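Local coordinates for Hsp70/Hsp90 co-chaperone CNS1 (Saccharomyces cerevisiae, PDB 6HFT), which acts as a co-chaperone that binds Hsp90 and Hsp70 and stimulates the ATPase activity of the Hsp70 SSA1, at residues 66-71 and 97-102; 57-62 and 73-78; 15-20 and 34-39. All blocks are in the same frame, centred on the assembly; numbering follows the deposited sequence.

Contact 1 of 3, residues 66-71 and 97-102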
ATOM      1  N   LYS A  66      14.430 -26.968  -2.939  1.00 72.87           N
ATOM      2  CA  LYS A  66      13.891 -25.866  -2.127  1.00 72.50           C
ATOM      3  C   LYS A  66      12.981 -26.353  -0.986  1.00 70.26           C
ATOM      4  O   LYS A  66      12.040 -25.661  -0.588  1.00 68.06           O
ATOM      5  CB  LYS A  66      13.218 -24.784  -2.993  1.00 73.23           C
ATOM      6  CG  LYS A  66      14.119 -24.245  -4.093  1.00 73.75           C
ATOM      7  CD  LYS A  66      13.507 -23.038  -4.783  1.00 73.68           C
ATOM      8  CE  LYS A  66      14.495 -22.392  -5.741  1.00 73.94           C
ATOM      9  NZ  LYS A  66      13.956 -21.135  -6.331  1.00 73.61           N
ATOM     10  N   ASN A  67      13.293 -27.542  -0.462  1.00 69.49           N
ATOM     11  CA  ASN A  67      12.693 -28.065   0.764  1.00 70.41           C
ATOM     12  C   ASN A  67      13.690 -27.781   1.887  1.00 69.57           C
ATOM     13  O   ASN A  67      14.564 -28.599   2.188  1.00 71.59           O
ATOM     14  CB  ASN A  67      12.419 -29.567   0.628  1.00 71.40           C
ATOM     15  CG  ASN A  67      11.562 -29.899  -0.581  1.00 71.83           C
ATOM     16  OD1 ASN A  67      10.661 -29.142  -0.942  1.00 73.40           O
ATOM     17  ND2 ASN A  67      11.843 -31.032  -1.215  1.00 69.23           N
ATOM     18  N   TYR A  68      13.549 -26.608   2.501  1.00 67.33           N
ATOM     19  CA  TYR A  68      14.598 -26.037   3.354  1.00 67.14           C
ATOM     20  C   TYR A  68      14.688 -26.655   4.759  1.00 68.22           C
ATOM     21  O   TYR A  68      15.785 -26.754   5.312  1.00 67.37           O
ATOM     22  CB  TYR A  68      14.436 -24.512   3.441  1.00 65.58           C
ATOM     23  CG  TYR A  68      14.492 -23.819   2.088  1.00 65.67           C
ATOM     24  CD1 TYR A  68      15.633 -23.897   1.288  1.00 65.02           C
ATOM     25  CD2 TYR A  68      13.401 -23.088   1.605  1.00 65.71           C
ATOM     26  CE1 TYR A  68      15.689 -23.271   0.049  1.00 64.47           C
ATOM     27  CE2 TYR A  68      13.449 -22.456   0.367  1.00 64.86           C
ATOM     28  CZ  TYR A  68      14.594 -22.551  -0.407  1.00 64.55           C
ATOM     29  OH  TYR A  68      14.651 -21.929  -1.635  1.00 63.82           O
ATOM     30  N   ARG A  69      13.553 -27.057   5.332  1.00 70.07           N
ATOM     31  CA  ARG A  69      13.528 -27.743   6.637  1.00 71.40           C
ATOM     32  C   ARG A  69      14.098 -29.166   6.570  1.00 71.39           C
ATOM     33  O   ARG A  69      14.813 -29.585   7.484  1.00 73.08           O
ATOM     34  CB  ARG A  69      12.111 -27.767   7.227  1.00 72.89           C
ATOM     35  CG  ARG A  69      11.563 -26.392   7.578  1.00 74.20           C
ATOM     36  CD  ARG A  69      10.070 -26.425   7.867  1.00 76.62           C
ATOM     37  NE  ARG A  69       9.516 -25.077   8.044  1.00 77.80           N
ATOM     38  CZ  ARG A  69       9.522 -24.368   9.179  1.00 79.60           C
ATOM     39  NH1 ARG A  69      10.057 -24.847  10.304  1.00 82.46           N
ATOM     40  NH2 ARG A  69       8.982 -23.150   9.191  1.00 78.56           N
ATOM     41  N   ARG A  70      13.774 -29.901   5.505  1.00 72.20           N
ATOM     42  CA  ARG A  70      14.347 -31.239   5.268  1.00 72.97           C
ATOM     43  C   ARG A  70      15.864 -31.192   5.028  1.00 70.51           C
ATOM     44  O   ARG A  70      16.585 -32.121   5.405  1.00 67.58           O
ATOM     45  CB  ARG A  70      13.658 -31.937   4.086  1.00 75.46           C
ATOM     46  CG  ARG A  70      12.250 -32.437   4.380  1.00 78.11           C
ATOM     47  CD  ARG A  70      11.579 -32.951   3.115  1.00 80.75           C
ATOM     48  NE  ARG A  70      10.311 -33.639   3.377  1.00 84.26           N
ATOM     49  CZ  ARG A  70      10.169 -34.931   3.693  1.00 86.56           C
ATOM     50  NH1 ARG A  70       8.948 -35.420   3.897  1.00 89.74           N
ATOM     51  NH2 ARG A  70      11.219 -35.747   3.816  1.00 86.25           N
ATOM     52  N   CYS A  71      16.329 -30.118   4.389  1.00 68.18           N
ATOM     53  CA  CYS A  71      17.762 -29.866   4.184  1.00 65.93           C
ATOM     54  C   CYS A  71      18.505 -29.671   5.508  1.00 65.02           C
ATOM     55  O   CYS A  71      19.600 -30.205   5.696  1.00 63.96           O
ATOM     56  CB  CYS A  71      17.961 -28.637   3.288  1.00 64.31           C
ATOM     57  SG  CYS A  71      19.674 -28.098   3.094  1.00 62.26           S
ATOM     58  N   PHE A  97      18.175 -18.863   5.804  1.00 56.83           N
ATOM     59  CA  PHE A  97      18.093 -17.577   5.097  1.00 54.97           C
ATOM     60  C   PHE A  97      16.868 -17.506   4.182  1.00 56.15           C
ATOM     61  O   PHE A  97      16.149 -16.501   4.178  1.00 58.46           O
ATOM     62  CB  PHE A  97      19.382 -17.343   4.287  1.00 54.56           C
ATOM     63  CG  PHE A  97      19.392 -16.062   3.494  1.00 54.24           C
ATOM     64  CD1 PHE A  97      19.870 -14.882   4.056  1.00 53.89           C
ATOM     65  CD2 PHE A  97      18.941 -16.042   2.176  1.00 54.04           C
ATOM     66  CE1 PHE A  97      19.885 -13.702   3.323  1.00 53.62           C
ATOM     67  CE2 PHE A  97      18.953 -14.867   1.440  1.00 54.36           C
ATOM     68  CZ  PHE A  97      19.426 -13.694   2.014  1.00 54.27           C
ATOM     69  N   GLN A  98      16.638 -18.576   3.419  1.00 56.19           N
ATOM     70  CA  GLN A  98      15.492 -18.666   2.498  1.00 55.82           C
ATOM     71  C   GLN A  98      14.124 -18.795   3.195  1.00 55.58           C
ATOM     72  O   GLN A  98      13.092 -18.543   2.572  1.00 55.48           O
ATOM     73  CB  GLN A  98      15.682 -19.832   1.517  1.00 55.84           C
ATOM     74  CG  GLN A  98      16.839 -19.651   0.542  1.00 55.97           C
ATOM     75  CD  GLN A  98      16.622 -18.519  -0.448  1.00 58.04           C
ATOM     76  OE1 GLN A  98      17.474 -17.642  -0.600  1.00 57.20           O
ATOM     77  NE2 GLN A  98      15.477 -18.529  -1.125  1.00 57.89           N
ATOM     78  N   LEU A  99      14.125 -19.197   4.469  1.00 55.36           N
ATOM     79  CA  LEU A  99      12.914 -19.217   5.304  1.00 55.17           C
ATOM     80  C   LEU A  99      12.690 -17.915   6.099  1.00 54.31           C
ATOM     81  O   LEU A  99      11.794 -17.860   6.944  1.00 52.76           O
ATOM     82  CB  LEU A  99      12.972 -20.408   6.276  1.00 55.35           C
ATOM     83  CG  LEU A  99      12.928 -21.807   5.651  1.00 55.66           C
ATOM     84  CD1 LEU A  99      13.437 -22.851   6.633  1.00 55.76           C
ATOM     85  CD2 LEU A  99      11.521 -22.152   5.188  1.00 56.37           C
ATOM     86  N   ASN A 100      13.483 -16.876   5.814  1.00 55.70           N
ATOM     87  CA  ASN A 100      13.447 -15.603   6.545  1.00 58.19           C
ATOM     88  C   ASN A 100      13.643 -15.791   8.052  1.00 59.63           C
ATOM     89  O   ASN A 100      12.871 -15.286   8.872  1.00 63.56           O
ATOM     90  CB  ASN A 100      12.167 -14.810   6.227  1.00 59.86           C
ATOM     91  CG  ASN A 100      12.092 -14.388   4.771  1.00 62.13           C
ATOM     92  OD1 ASN A 100      11.129 -14.702   4.070  1.00 66.05           O
ATOM     93  ND2 ASN A 100      13.115 -13.675   4.306  1.00 65.14           N
ATOM     94  N   LYS A 101      14.690 -16.542   8.387  1.00 59.91           N
ATOM     95  CA  LYS A 101      15.147 -16.713   9.762  1.00 61.01           C
ATOM     96  C   LYS A 101      16.639 -16.390   9.789  1.00 60.89           C
ATOM     97  O   LYS A 101      17.490 -17.282   9.772  1.00 64.28           O
ATOM     98  CB  LYS A 101      14.843 -18.129  10.252  1.00 62.35           C
ATOM     99  CG  LYS A 101      13.360 -18.360  10.508  1.00 63.51           C
ATOM    100  CD  LYS A 101      13.062 -19.780  10.963  1.00 65.12           C
ATOM    101  CE  LYS A 101      11.594 -19.946  11.329  1.00 65.51           C
ATOM    102  NZ  LYS A 101      11.263 -21.354  11.691  1.00 67.25           N
ATOM    103  N   LEU A 102      16.930 -15.092   9.825  1.00 59.52           N
ATOM    104  CA  LEU A 102      18.287 -14.567   9.644  1.00 58.91           C
ATOM    105  C   LEU A 102      19.183 -14.818  10.857  1.00 58.81           C
ATOM    106  O   LEU A 102      20.397 -14.947  10.711  1.00 56.76           O
ATOM    107  CB  LEU A 102      18.246 -13.061   9.350  1.00 58.68           C
ATOM    108  CG  LEU A 102      17.383 -12.563   8.183  1.00 58.32           C
ATOM    109  CD1 LEU A 102      17.166 -11.061   8.287  1.00 58.66           C
ATOM    110  CD2 LEU A 102      18.000 -12.924   6.841  1.00 58.30           C
TER
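Two turns of the TPR domain meet here: Y68 and R69, at the start of the second helix of TPR 2, face Q98, L99 and K101, where the first helix of TPR 3 ends and the next begins. Y68 has the largest share of the contact, closely followed by L99. Q98 CB lies over one face of the Y68 ring, 3.6 Å from its centroid and 15° off the normal, a CH-pi contact closest to the CZ end. Q98 CG, beside its own backbone N (chi1 -66°), stays near CE1 and CZ, and the bend at chi2 carries the amide toward Y68 OH, its plane turned 53° from the ring. The opposite face is approached by K66 O from 3.6 Å above the plane, so both faces have a neighbour, each offset toward the rim. L99 CD1 packs 3.7 Å from Y68 CB, and the same methyl reaches R69 CG. Replacing Y68 by an alanine would keep the CB contact with L99 but probably leave Q98 CB without its aromatic face and open a gap toward the K66 carbonyl. At the exposed margin R69 NH2 and K101 NZ are 3.8 Å apart, like charges that probably repel mildly, tempered by solvent. Both turns follow helices closed by Schellman motifs, with K66 and N100 as the C-prime residues, an ending that suits the short turns of a TPR array.

Contact 2 of 3, residues 57-62 and 73-78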
ATOM      1  N   ASN A  57      24.966 -35.129   0.874  1.00 73.00           N
ATOM      2  CA  ASN A  57      24.510 -35.094  -0.519  1.00 73.87           C
ATOM      3  C   ASN A  57      22.987 -34.964  -0.641  1.00 74.21           C
ATOM      4  O   ASN A  57      22.501 -34.230  -1.505  1.00 73.17           O
ATOM      5  CB  ASN A  57      24.983 -36.334  -1.293  1.00 74.69           C
ATOM      6  CG  ASN A  57      26.469 -36.304  -1.626  1.00 75.25           C
ATOM      7  OD1 ASN A  57      27.106 -35.249  -1.646  1.00 75.03           O
ATOM      8  ND2 ASN A  57      27.027 -37.476  -1.903  1.00 77.17           N
ATOM      9  N   ARG A  58      22.242 -35.673   0.209  1.00 74.32           N
ATOM     10  CA  ARG A  58      20.773 -35.586   0.198  1.00 76.09           C
ATOM     11  C   ARG A  58      20.283 -34.214   0.664  1.00 76.86           C
ATOM     12  O   ARG A  58      19.279 -33.713   0.158  1.00 77.59           O
ATOM     13  CB  ARG A  58      20.133 -36.690   1.045  1.00 76.46           C
ATOM     14  CG  ARG A  58      18.674 -36.940   0.692  1.00 77.64           C
ATOM     15  CD  ARG A  58      18.109 -38.161   1.399  1.00 78.80           C
ATOM     16  NE  ARG A  58      17.827 -37.916   2.814  1.00 78.53           N
ATOM     17  CZ  ARG A  58      17.346 -38.824   3.665  1.00 81.36           C
ATOM     18  NH1 ARG A  58      17.128 -38.486   4.933  1.00 81.85           N
ATOM     19  NH2 ARG A  58      17.077 -40.068   3.266  1.00 83.43           N
ATOM     20  N   ALA A  59      20.990 -33.621   1.626  1.00 76.14           N
ATOM     21  CA  ALA A  59      20.745 -32.235   2.042  1.00 75.51           C
ATOM     22  C   ALA A  59      20.902 -31.249   0.877  1.00 74.76           C
ATOM     23  O   ALA A  59      20.111 -30.317   0.739  1.00 73.85           O
ATOM     24  CB  ALA A  59      21.678 -31.853   3.179  1.00 74.90           C
ATOM     25  N   ALA A  60      21.927 -31.470   0.053  1.00 75.61           N
ATOM     26  CA  ALA A  60      22.172 -30.657  -1.145  1.00 76.65           C
ATOM     27  C   ALA A  60      21.045 -30.788  -2.167  1.00 78.67           C
ATOM     28  O   ALA A  60      20.663 -29.801  -2.797  1.00 77.75           O
ATOM     29  CB  ALA A  60      23.501 -31.031  -1.787  1.00 76.41           C
ATOM     30  N   CYS A  61      20.529 -32.005  -2.331  1.00 82.12           N
ATOM     31  CA  CYS A  61      19.387 -32.261  -3.216  1.00 83.26           C
ATOM     32  C   CYS A  61      18.115 -31.558  -2.739  1.00 82.53           C
ATOM     33  O   CYS A  61      17.360 -31.023  -3.554  1.00 83.37           O
ATOM     34  CB  CYS A  61      19.125 -33.764  -3.343  1.00 85.87           C
ATOM     35  SG  CYS A  61      20.478 -34.693  -4.099  1.00 90.46           S
ATOM     36  N   GLU A  62      17.887 -31.562  -1.424  1.00 80.19           N
ATOM     37  CA  GLU A  62      16.724 -30.895  -0.828  1.00 80.00           C
ATOM     38  C   GLU A  62      16.819 -29.365  -0.915  1.00 76.74           C
ATOM     39  O   GLU A  62      15.793 -28.686  -0.993  1.00 72.69           O
ATOM     40  CB  GLU A  62      16.534 -31.328   0.633  1.00 80.54           C
ATOM     41  CG  GLU A  62      16.242 -32.814   0.830  1.00 82.42           C
ATOM     42  CD  GLU A  62      14.784 -33.191   0.628  1.00 84.26           C
ATOM     43  OE1 GLU A  62      14.072 -32.521  -0.149  1.00 86.03           O
ATOM     44  OE2 GLU A  62      14.351 -34.185   1.246  1.00 87.44           O
ATOM     45  N   GLU A  73      17.577 -30.838   8.408  1.00 63.93           N
ATOM     46  CA  GLU A  73      17.531 -32.100   9.155  1.00 66.44           C
ATOM     47  C   GLU A  73      18.583 -33.103   8.663  1.00 66.67           C
ATOM     48  O   GLU A  73      19.193 -33.806   9.469  1.00 68.74           O
ATOM     49  CB  GLU A  73      16.125 -32.725   9.086  1.00 69.10           C
ATOM     50  CG  GLU A  73      15.691 -33.430  10.368  1.00 71.12           C
ATOM     51  CD  GLU A  73      15.387 -32.478  11.516  1.00 71.38           C
ATOM     52  OE1 GLU A  73      15.058 -31.297  11.270  1.00 72.96           O
ATOM     53  OE2 GLU A  73      15.479 -32.915  12.683  1.00 74.20           O
ATOM     54  N   ASP A  74      18.782 -33.170   7.347  1.00 66.39           N
ATOM     55  CA  ASP A  74      19.834 -34.011   6.759  1.00 66.99           C
ATOM     56  C   ASP A  74      21.240 -33.471   7.025  1.00 66.22           C
ATOM     57  O   ASP A  74      22.186 -34.249   7.141  1.00 67.07           O
ATOM     58  CB  ASP A  74      19.615 -34.189   5.252  1.00 67.89           C
ATOM     59  CG  ASP A  74      18.388 -35.026   4.933  1.00 69.24           C
ATOM     60  OD1 ASP A  74      17.672 -34.682   3.971  1.00 73.73           O
ATOM     61  OD2 ASP A  74      18.137 -36.033   5.633  1.00 62.32           O
ATOM     62  N   CYS A  75      21.376 -32.148   7.110  1.00 65.51           N
ATOM     63  CA  CYS A  75      22.630 -31.527   7.554  1.00 63.95           C
ATOM     64  C   CYS A  75      22.923 -31.847   9.024  1.00 63.37           C
ATOM     65  O   CYS A  75      24.068 -32.139   9.369  1.00 61.91           O
ATOM     66  CB  CYS A  75      22.610 -30.010   7.329  1.00 63.29           C
ATOM     67  SG  CYS A  75      22.800 -29.515   5.599  1.00 57.55           S
ATOM     68  N   SER A  76      21.892 -31.798   9.875  1.00 64.05           N
ATOM     69  CA  SER A  76      22.023 -32.138  11.304  1.00 64.43           C
ATOM     70  C   SER A  76      22.543 -33.558  11.519  1.00 64.24           C
ATOM     71  O   SER A  76      23.437 -33.777  12.338  1.00 65.06           O
ATOM     72  CB  SER A  76      20.684 -31.979  12.035  1.00 64.76           C
ATOM     73  OG  SER A  76      20.264 -30.628  12.057  1.00 65.60           O
ATOM     74  N   LYS A  77      21.976 -34.509  10.780  1.00 63.83           N
ATOM     75  CA  LYS A  77      22.407 -35.910  10.837  1.00 65.59           C
ATOM     76  C   LYS A  77      23.839 -36.113  10.332  1.00 65.39           C
ATOM     77  O   LYS A  77      24.575 -36.939  10.879  1.00 66.55           O
ATOM     78  CB  LYS A  77      21.426 -36.808  10.073  1.00 66.56           C
ATOM     79  CG  LYS A  77      20.109 -36.989  10.811  1.00 67.56           C
ATOM     80  CD  LYS A  77      19.044 -37.656   9.960  1.00 68.36           C
ATOM     81  CE  LYS A  77      17.789 -37.946  10.772  1.00 70.02           C
ATOM     82  NZ  LYS A  77      17.028 -36.714  11.123  1.00 70.78           N
ATOM     83  N   ALA A  78      24.229 -35.360   9.304  1.00 64.03           N
ATOM     84  CA  ALA A  78      25.614 -35.359   8.821  1.00 63.35           C
ATOM     85  C   ALA A  78      26.583 -34.790   9.865  1.00 63.94           C
ATOM     86  O   ALA A  78      27.676 -35.327  10.051  1.00 64.86           O
ATOM     87  CB  ALA A  78      25.725 -34.582   7.518  1.00 62.28           C
TER
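The paired helices of TPR 2 pack against each other here, and R58 on the first reaches D74 on the second in a salt bridge beside a small apolar contact. The short segments run antiparallel at 164°, with axes 8.3 Å apart, a close approach matched by the small A59 at the interface. R58 NH1 gives the main bond, 2.7 Å to D74 OD2; the oxygen is met on its syn side, 27° out of the carboxylate plane, yet lies almost in the guanidinium plane. R58 NE adds only weak bonds, to D74 OD1 and OD2. The planes of the two groups stand 58° apart, which departs from a flat, two-pronged pairing. A bend at chi3 turns the arginine end toward the aspartate. Next to the bridge, A59 CB touches D74 CB at 3.7 Å and C75 SG at 3.5 Å. E62 also approaches: its CG lies 3.9 Å from D74 OD1, while E62 OE2 and D74 OD1 are 4.3 Å apart, a proximity that R58 probably helps to offset. The E62 carboxylate has its own partner in N67, which bonds to OE1. Helix 30-43 lies against R58 and C61, with R58 NH2 bonded to S38 OG, whereas C75 turns to R91 and T92 of helix 86-98, so this helix pair is packed between its neighbours in the TPR stack.

Contact 3 of 3, residues 15-20 and 34-39; sequences ENFKKQ and RELYSK
F17 points from helix 10-27 toward helix 30-43, the antiparallel pair of TPR 1, whose short segments run at 163° with axes 8.2 Å apart. From the backbone outward, its CB lies 3.5 Å from L36 O, and CG remains near that carbonyl. The ring then divides its neighbours: CD1 meets the L36 CD1 methyl at 4.1 Å, while CD2 and CE2 run beside the backbone of K39, and the K39 CB sits over the ring centre, 4.1 Å from the centroid and 5° off the normal, as a CH-pi contact. At the far end, CE1 and CZ again have K39 CB as their neighbour across the segments, 4.3 Å from CZ. A chi1 of -67° points the ring at the second helix, one face under K39 CB and its CD1 corner near the L36 methyl. L36 continues the packing with its other methyl, CD2, which lies against Q20 CG and the Q20 backbone carbon. Deeper in, Y37 turns its ring toward the first helix, and its hydroxyl bonds to N22. S38, which points away from helix 10-27, bonds through OG to R34 O and to R58 NH2 of TPR 2. At the edge of the Y37 ring, near its plane, K18 O lies 3.7 Å from CE1.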
ATOM      1  N   GLU A  15      28.176 -47.498  -1.197  1.00112.66           N
ATOM      2  CA  GLU A  15      28.999 -46.725  -2.141  1.00113.72           C
ATOM      3  C   GLU A  15      28.548 -46.884  -3.601  1.00114.15           C
ATOM      4  O   GLU A  15      28.825 -46.011  -4.427  1.00113.42           O
ATOM      5  CB  GLU A  15      30.484 -47.089  -2.003  1.00113.65           C
ATOM      6  CG  GLU A  15      31.418 -46.160  -2.778  1.00114.06           C
ATOM      7  CD  GLU A  15      32.874 -46.219  -2.339  1.00113.65           C
ATOM      8  OE1 GLU A  15      33.180 -46.770  -1.259  1.00114.51           O
ATOM      9  OE2 GLU A  15      33.726 -45.694  -3.085  1.00112.71           O
ATOM     10  N   ASN A  16      27.874 -47.993  -3.918  1.00115.65           N
ATOM     11  CA  ASN A  16      27.220 -48.160  -5.222  1.00117.29           C
ATOM     12  C   ASN A  16      26.207 -47.034  -5.418  1.00116.94           C
ATOM     13  O   ASN A  16      26.317 -46.272  -6.372  1.00112.01           O
ATOM     14  CB  ASN A  16      26.538 -49.536  -5.331  1.00118.96           C
ATOM     15  CG  ASN A  16      26.093 -49.878  -6.749  1.00120.65           C
ATOM     16  OD1 ASN A  16      25.826 -49.001  -7.573  1.00114.54           O
ATOM     17  ND2 ASN A  16      25.999 -51.171  -7.032  1.00119.13           N
ATOM     18  N   PHE A  17      25.256 -46.916  -4.491  1.00115.83           N
ATOM     19  CA  PHE A  17      24.227 -45.867  -4.549  1.00115.04           C
ATOM     20  C   PHE A  17      24.793 -44.444  -4.425  1.00112.57           C
ATOM     21  O   PHE A  17      24.213 -43.503  -4.972  1.00107.07           O
ATOM     22  CB  PHE A  17      23.166 -46.079  -3.459  1.00114.99           C
ATOM     23  CG  PHE A  17      22.315 -47.308  -3.652  1.00117.16           C
ATOM     24  CD1 PHE A  17      21.561 -47.481  -4.812  1.00119.19           C
ATOM     25  CD2 PHE A  17      22.239 -48.284  -2.659  1.00117.87           C
ATOM     26  CE1 PHE A  17      20.770 -48.609  -4.985  1.00121.68           C
ATOM     27  CE2 PHE A  17      21.449 -49.412  -2.827  1.00120.54           C
ATOM     28  CZ  PHE A  17      20.713 -49.576  -3.991  1.00122.25           C
ATOM     29  N   LYS A  18      25.908 -44.294  -3.708  1.00113.66           N
ATOM     30  CA  LYS A  18      26.546 -42.985  -3.503  1.00115.23           C
ATOM     31  C   LYS A  18      27.203 -42.450  -4.782  1.00118.99           C
ATOM     32  O   LYS A  18      26.900 -41.335  -5.208  1.00120.90           O
ATOM     33  CB  LYS A  18      27.581 -43.049  -2.371  1.00114.16           C
ATOM     34  CG  LYS A  18      27.899 -41.699  -1.740  1.00111.38           C
ATOM     35  CD  LYS A  18      29.295 -41.670  -1.136  1.00110.46           C
ATOM     36  CE  LYS A  18      30.349 -41.367  -2.191  1.00111.36           C
ATOM     37  NZ  LYS A  18      31.724 -41.703  -1.730  1.00111.68           N
ATOM     38  N   LYS A  19      28.100 -43.239  -5.379  1.00120.40           N
ATOM     39  CA  LYS A  19      28.771 -42.850  -6.632  1.00119.20           C
ATOM     40  C   LYS A  19      27.779 -42.757  -7.796  1.00117.01           C
ATOM     41  O   LYS A  19      27.941 -41.914  -8.677  1.00112.75           O
ATOM     42  CB  LYS A  19      29.910 -43.823  -6.986  1.00120.08           C
ATOM     43  CG  LYS A  19      30.905 -43.277  -8.011  1.00120.98           C
ATOM     44  CD  LYS A  19      31.652 -44.381  -8.751  1.00121.97           C
ATOM     45  CE  LYS A  19      32.383 -43.857  -9.982  1.00123.07           C
ATOM     46  NZ  LYS A  19      33.604 -43.070  -9.653  1.00121.86           N
ATOM     47  N   GLN A  20      26.762 -43.620  -7.790  1.00119.78           N
ATOM     48  CA  GLN A  20      25.694 -43.596  -8.801  1.00123.99           C
ATOM     49  C   GLN A  20      24.872 -42.301  -8.724  1.00123.12           C
ATOM     50  O   GLN A  20      24.501 -41.741  -9.756  1.00119.93           O
ATOM     51  CB  GLN A  20      24.783 -44.824  -8.642  1.00124.88           C
ATOM     52  CG  GLN A  20      24.008 -45.239  -9.881  1.00126.42           C
ATOM     53  CD  GLN A  20      23.475 -46.659  -9.771  1.00126.81           C
ATOM     54  OE1 GLN A  20      22.294 -46.874  -9.498  1.00124.09           O
ATOM     55  NE2 GLN A  20      24.354 -47.636  -9.968  1.00125.05           N
ATOM     56  N   ARG A  34      18.210 -37.597  -5.318  1.00113.67           N
ATOM     57  CA  ARG A  34      17.763 -37.585  -3.917  1.00112.65           C
ATOM     58  C   ARG A  34      17.356 -38.966  -3.398  1.00112.12           C
ATOM     59  O   ARG A  34      17.797 -39.381  -2.323  1.00111.24           O
ATOM     60  CB  ARG A  34      16.590 -36.601  -3.770  1.00113.41           C
ATOM     61  CG  ARG A  34      15.957 -36.499  -2.385  1.00113.81           C
ATOM     62  CD  ARG A  34      14.744 -37.407  -2.205  1.00116.44           C
ATOM     63  NE  ARG A  34      13.739 -36.809  -1.322  1.00118.02           N
ATOM     64  CZ  ARG A  34      12.804 -35.926  -1.688  1.00118.97           C
ATOM     65  NH1 ARG A  34      12.701 -35.493  -2.948  1.00118.91           N
ATOM     66  NH2 ARG A  34      11.952 -35.463  -0.776  1.00118.57           N
ATOM     67  N   GLU A  35      16.519 -39.662  -4.163  1.00112.80           N
ATOM     68  CA  GLU A  35      16.008 -40.981  -3.765  1.00112.81           C
ATOM     69  C   GLU A  35      17.073 -42.082  -3.853  1.00107.21           C
ATOM     70  O   GLU A  35      16.976 -43.090  -3.154  1.00100.09           O
ATOM     71  CB  GLU A  35      14.776 -41.360  -4.602  1.00116.87           C
ATOM     72  CG  GLU A  35      13.839 -42.366  -3.936  1.00119.57           C
ATOM     73  CD  GLU A  35      12.912 -41.753  -2.892  1.00120.49           C
ATOM     74  OE1 GLU A  35      11.844 -42.348  -2.638  1.00125.77           O
ATOM     75  OE2 GLU A  35      13.232 -40.686  -2.323  1.00121.46           O
ATOM     76  N   LEU A  36      18.080 -41.883  -4.704  1.00104.37           N
ATOM     77  CA  LEU A  36      19.201 -42.823  -4.821  1.00104.48           C
ATOM     78  C   LEU A  36      20.081 -42.778  -3.561  1.00100.57           C
ATOM     79  O   LEU A  36      20.579 -43.813  -3.118  1.00 91.83           O
ATOM     80  CB  LEU A  36      20.023 -42.536  -6.092  1.00105.62           C
ATOM     81  CG  LEU A  36      20.654 -43.705  -6.858  1.00107.91           C
ATOM     82  CD1 LEU A  36      19.637 -44.769  -7.253  1.00110.67           C
ATOM     83  CD2 LEU A  36      21.348 -43.172  -8.101  1.00108.66           C
ATOM     84  N   TYR A  37      20.251 -41.585  -2.989  1.00 97.27           N
ATOM     85  CA  TYR A  37      20.961 -41.417  -1.712  1.00 95.49           C
ATOM     86  C   TYR A  37      20.202 -42.028  -0.527  1.00 94.62           C
ATOM     87  O   TYR A  37      20.822 -42.572   0.391  1.00 90.75           O
ATOM     88  CB  TYR A  37      21.244 -39.934  -1.425  1.00 92.64           C
ATOM     89  CG  TYR A  37      22.194 -39.264  -2.403  1.00 90.11           C
ATOM     90  CD1 TYR A  37      23.454 -39.807  -2.672  1.00 89.68           C
ATOM     91  CD2 TYR A  37      21.848 -38.072  -3.042  1.00 88.42           C
ATOM     92  CE1 TYR A  37      24.328 -39.195  -3.560  1.00 87.88           C
ATOM     93  CE2 TYR A  37      22.716 -37.456  -3.934  1.00 87.21           C
ATOM     94  CZ  TYR A  37      23.952 -38.019  -4.191  1.00 86.70           C
ATOM     95  OH  TYR A  37      24.805 -37.391  -5.067  1.00 84.83           O
ATOM     96  N   SER A  38      18.871 -41.931  -0.550  1.00 95.80           N
ATOM     97  CA  SER A  38      18.015 -42.499   0.503  1.00 97.29           C
ATOM     98  C   SER A  38      18.155 -44.018   0.653  1.00 98.21           C
ATOM     99  O   SER A  38      18.050 -44.540   1.765  1.00 96.31           O
ATOM    100  CB  SER A  38      16.545 -42.154   0.246  1.00 98.34           C
ATOM    101  OG  SER A  38      16.346 -40.753   0.182  1.00 96.58           O
ATOM    102  N   LYS A  39      18.389 -44.711  -0.462  1.00100.00           N
ATOM    103  CA  LYS A  39      18.556 -46.170  -0.459  1.00102.36           C
ATOM    104  C   LYS A  39      19.917 -46.610   0.084  1.00100.78           C
ATOM    105  O   LYS A  39      20.025 -47.687   0.675  1.00101.93           O
ATOM    106  CB  LYS A  39      18.328 -46.752  -1.861  1.00104.19           C
ATOM    107  CG  LYS A  39      16.929 -46.509  -2.421  1.00105.33           C
ATOM    108  CD  LYS A  39      15.849 -47.313  -1.700  1.00106.90           C
ATOM    109  CE  LYS A  39      14.554 -46.525  -1.552  1.00107.22           C
ATOM    110  NZ  LYS A  39      14.637 -45.467  -0.505  1.00105.10           N
TER

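Contacts 2 and 3 are equivalent in kind: each joins the two helices of one repeat, TPR 2 and TPR 1, at nearly the same angle and axis distance. Their chemistry differs with burial. Contact 2 is buried and centred on a charged pair, whereas contact 3 lies at the surface and relies on aromatic and aliphatic packing. Contact 1, also at the surface, joins consecutive repeats through their turns instead of along helix bodies. Helix 68-81 serves both contacts 1 and 2, and N67 N probably bonds to E62 O between them. Contacts 2 and 3 meet across helices 30-43 and 48-65, where Y37 packs on N57 and C61.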